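Putative oxidoreductase (Gluconobacter oxydans, PDB 3WJ7) is a reductase of the short-chain dehydrogenase/reductase family that probably uses a nicotinamide coenzyme to reduce carbonyl substrates. Local coordinates at residues A[176-181]-A[237-242]. Numbering follows the deposited sequence.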
ATOM      1  N   ALA A 176      10.927  29.706  -2.654  1.00 39.07           N
ATOM      2  CA  ALA A 176      10.015  29.022  -3.596  1.00 37.43           C
ATOM      3  C   ALA A 176       8.681  29.737  -3.805  1.00 38.32           C
ATOM      4  O   ALA A 176       8.084  30.311  -2.866  1.00 40.13           O
ATOM      5  CB  ALA A 176       9.783  27.563  -3.180  1.00 34.37           C
ATOM      6  N   ILE A 177       8.248  29.716  -5.056  1.00 36.66           N
ATOM      7  CA  ILE A 177       6.946  30.181  -5.468  1.00 34.28           C
ATOM      8  C   ILE A 177       6.227  28.944  -5.979  1.00 34.29           C
ATOM      9  O   ILE A 177       6.809  28.171  -6.751  1.00 33.23           O
ATOM     10  CB  ILE A 177       7.117  31.159  -6.633  1.00 33.07           C
ATOM     11  CG1 ILE A 177       7.775  32.459  -6.147  1.00 33.02           C
ATOM     12  CG2 ILE A 177       5.814  31.337  -7.396  1.00 32.45           C
ATOM     13  CD1 ILE A 177       8.293  33.407  -7.237  1.00 28.82           C
ATOM     14  N   ILE A 178       4.966  28.761  -5.570  1.00 37.10           N
ATOM     15  CA  ILE A 178       4.164  27.596  -5.961  1.00 33.65           C
ATOM     16  C   ILE A 178       3.076  27.899  -6.996  1.00 35.55           C
ATOM     17  O   ILE A 178       2.275  28.837  -6.871  1.00 37.21           O
ATOM     18  CB  ILE A 178       3.460  26.951  -4.754  1.00 34.22           C
ATOM     19  CG1 ILE A 178       4.465  26.689  -3.645  1.00 34.23           C
ATOM     20  CG2 ILE A 178       2.687  25.676  -5.176  1.00 33.21           C
ATOM     21  CD1 ILE A 178       3.827  26.152  -2.368  1.00 38.03           C
ATOM     22  N   VAL A 179       2.990  26.987  -7.950  1.00 34.23           N
ATOM     23  CA  VAL A 179       2.053  27.003  -9.032  1.00 32.05           C
ATOM     24  C   VAL A 179       1.204  25.699  -8.905  1.00 34.81           C
ATOM     25  O   VAL A 179       1.715  24.629  -8.527  1.00 38.11           O
ATOM     26  CB  VAL A 179       2.950  27.142 -10.269  1.00 32.38           C
ATOM     27  CG1 VAL A 179       2.665  26.177 -11.389  1.00 30.60           C
ATOM     28  CG2 VAL A 179       3.084  28.615 -10.700  1.00 33.64           C
ATOM     29  N   ASN A 180      -0.094  25.813  -9.149  1.00 35.65           N
ATOM     30  CA  ASN A 180      -1.060  24.732  -9.074  1.00 35.08           C
ATOM     31  C   ASN A 180      -1.850  24.653 -10.409  1.00 35.70           C
ATOM     32  O   ASN A 180      -2.928  25.221 -10.543  1.00 36.57           O
ATOM     33  CB  ASN A 180      -2.037  24.987  -7.920  1.00 38.65           C
ATOM     34  CG  ASN A 180      -1.349  25.136  -6.557  1.00 42.30           C
ATOM     35  OD1 ASN A 180      -1.359  24.200  -5.740  1.00 44.87           O
ATOM     36  ND2 ASN A 180      -0.778  26.310  -6.290  1.00 38.41           N
ATOM     37  N   PRO A 181      -1.311  23.969 -11.416  1.00 36.60           N
ATOM     38  CA  PRO A 181      -2.048  23.741 -12.664  1.00 38.57           C
ATOM     39  C   PRO A 181      -3.307  22.892 -12.433  1.00 37.81           C
ATOM     40  O   PRO A 181      -3.333  22.086 -11.514  1.00 36.20           O
ATOM     41  CB  PRO A 181      -1.086  22.902 -13.496  1.00 40.44           C
ATOM     42  CG  PRO A 181       0.244  22.975 -12.809  1.00 41.14           C
ATOM     43  CD  PRO A 181      -0.034  23.243 -11.374  1.00 39.29           C
ATOM     44  N   GLY A 237       6.526  32.425  -1.517  1.00 45.22           N
ATOM     45  CA  GLY A 237       5.595  31.976  -0.490  1.00 41.50           C
ATOM     46  C   GLY A 237       4.142  31.854  -0.939  1.00 44.91           C
ATOM     47  O   GLY A 237       3.288  31.297  -0.196  1.00 48.37           O
ATOM     48  N   GLU A 238       3.841  32.368  -2.128  1.00 40.52           N
ATOM     49  CA  GLU A 238       2.495  32.329  -2.633  1.00 42.06           C
ATOM     50  C   GLU A 238       2.291  31.122  -3.556  1.00 41.97           C
ATOM     51  O   GLU A 238       3.251  30.619  -4.168  1.00 38.64           O
ATOM     52  CB  GLU A 238       2.204  33.606  -3.421  1.00 53.74           C
ATOM     53  CG  GLU A 238       2.357  34.930  -2.657  1.00 60.61           C
ATOM     54  CD  GLU A 238       1.410  35.053  -1.470  1.00 63.21           C
ATOM     55  OE1 GLU A 238       1.929  35.184  -0.345  1.00 66.80           O
ATOM     56  OE2 GLU A 238       0.169  34.993  -1.653  1.00 58.87           O
ATOM     57  N   LYS A 239       1.036  30.662  -3.620  1.00 41.22           N
ATOM     58  CA  LYS A 239       0.552  29.683  -4.597  1.00 41.35           C
ATOM     59  C   LYS A 239      -0.261  30.399  -5.647  1.00 41.93           C
ATOM     60  O   LYS A 239      -1.013  31.350  -5.349  1.00 42.63           O
ATOM     61  CB  LYS A 239      -0.473  28.711  -3.984  1.00 41.76           C
ATOM     62  CG  LYS A 239      -0.090  27.922  -2.752  1.00 40.54           C
ATOM     63  CD  LYS A 239      -1.404  27.595  -2.049  1.00 41.40           C
ATOM     64  CE  LYS A 239      -1.353  26.320  -1.222  1.00 40.90           C
ATOM     65  NZ  LYS A 239      -2.106  26.497   0.061  1.00 44.43           N
ATOM     66  N   TYR A 240      -0.225  29.876  -6.859  1.00 40.67           N
ATOM     67  CA  TYR A 240      -1.092  30.420  -7.895  1.00 38.20           C
ATOM     68  C   TYR A 240      -1.718  29.326  -8.686  1.00 34.40           C
ATOM     69  O   TYR A 240      -1.019  28.506  -9.262  1.00 34.24           O
ATOM     70  CB  TYR A 240      -0.295  31.340  -8.835  1.00 42.51           C
ATOM     71  CG  TYR A 240       0.498  32.449  -8.171  1.00 42.71           C
ATOM     72  CD1 TYR A 240       1.775  32.200  -7.632  1.00 44.92           C
ATOM     73  CD2 TYR A 240      -0.008  33.748  -8.101  1.00 42.16           C
ATOM     74  CE1 TYR A 240       2.518  33.219  -7.029  1.00 48.22           C
ATOM     75  CE2 TYR A 240       0.726  34.776  -7.501  1.00 43.28           C
ATOM     76  CZ  TYR A 240       1.980  34.516  -6.975  1.00 46.44           C
ATOM     77  OH  TYR A 240       2.703  35.522  -6.394  1.00 49.01           O
ATOM     78  N   ILE A 241      -3.043  29.282  -8.694  1.00 35.76           N
ATOM     79  CA  ILE A 241      -3.797  28.313  -9.528  1.00 34.09           C
ATOM     80  C   ILE A 241      -3.621  28.652 -11.010  1.00 35.12           C
ATOM     81  O   ILE A 241      -3.770  29.797 -11.401  1.00 35.31           O
ATOM     82  CB  ILE A 241      -5.305  28.332  -9.185  1.00 33.54           C
ATOM     83  CG1 ILE A 241      -5.537  27.735  -7.802  1.00 34.34           C
ATOM     84  CG2 ILE A 241      -6.111  27.538 -10.203  1.00 36.37           C
ATOM     85  CD1 ILE A 241      -6.755  28.236  -7.082  1.00 32.67           C
ATOM     86  N   LEU A 242      -3.295  27.666 -11.832  1.00 35.70           N
ATOM     87  CA  LEU A 242      -3.162  27.901 -13.239  1.00 34.50           C
ATOM     88  C   LEU A 242      -4.225  27.112 -13.947  1.00 38.44           C
ATOM     89  O   LEU A 242      -3.940  26.068 -14.501  1.00 42.54           O
ATOM     90  CB  LEU A 242      -1.772  27.515 -13.721  1.00 31.73           C
ATOM     91  CG  LEU A 242      -0.545  28.319 -13.220  1.00 33.87           C
ATOM     92  CD1 LEU A 242       0.723  27.882 -13.975  1.00 29.91           C
ATOM     93  CD2 LEU A 242      -0.705  29.885 -13.262  1.00 32.12           C
TER
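The backbones of I178, N180, Y240 and L242 join strands 176-181 and 239-242 in parallel. I178 N donates to E238 O at 2.9 Å and I178 O accepts from Y240 N; N180 repeats the pattern, its N reaching Y240 O and its O taking L242 N at 2.8 Å. Upstream, A176 O receives G237 N at 3.0 Å, where a positive phi (101°) suits glycine.

Y240 can be followed outward. Y240 CB lies 4.1 Å from I178 O. With CG anti to the carbonyl carbon (chi1 -53°), the ring runs back toward I177: Y240 CD1 is 3.5 Å from I178 O, and Y240 CE1 meets I177 CG2 at 3.8 Å, the methyl arriving at the ring edge. The hydroxyl OH ends in a hydrogen bond with K235 N, so a tyrosine serves both apolar packing and a polar tip, while K312 makes a cation-pi contact with the ring. On the same face V179 CG1 touches L242 CD1 at 3.7 Å, branched aliphatics suiting this buried surface.

Within the Rossmann-type sheet, strand 120-124 flanks strand 176-181 through backbone bonds; helix 220-233 packs on I177, V179 and P181, and helix 153-172 on I178 from the other face.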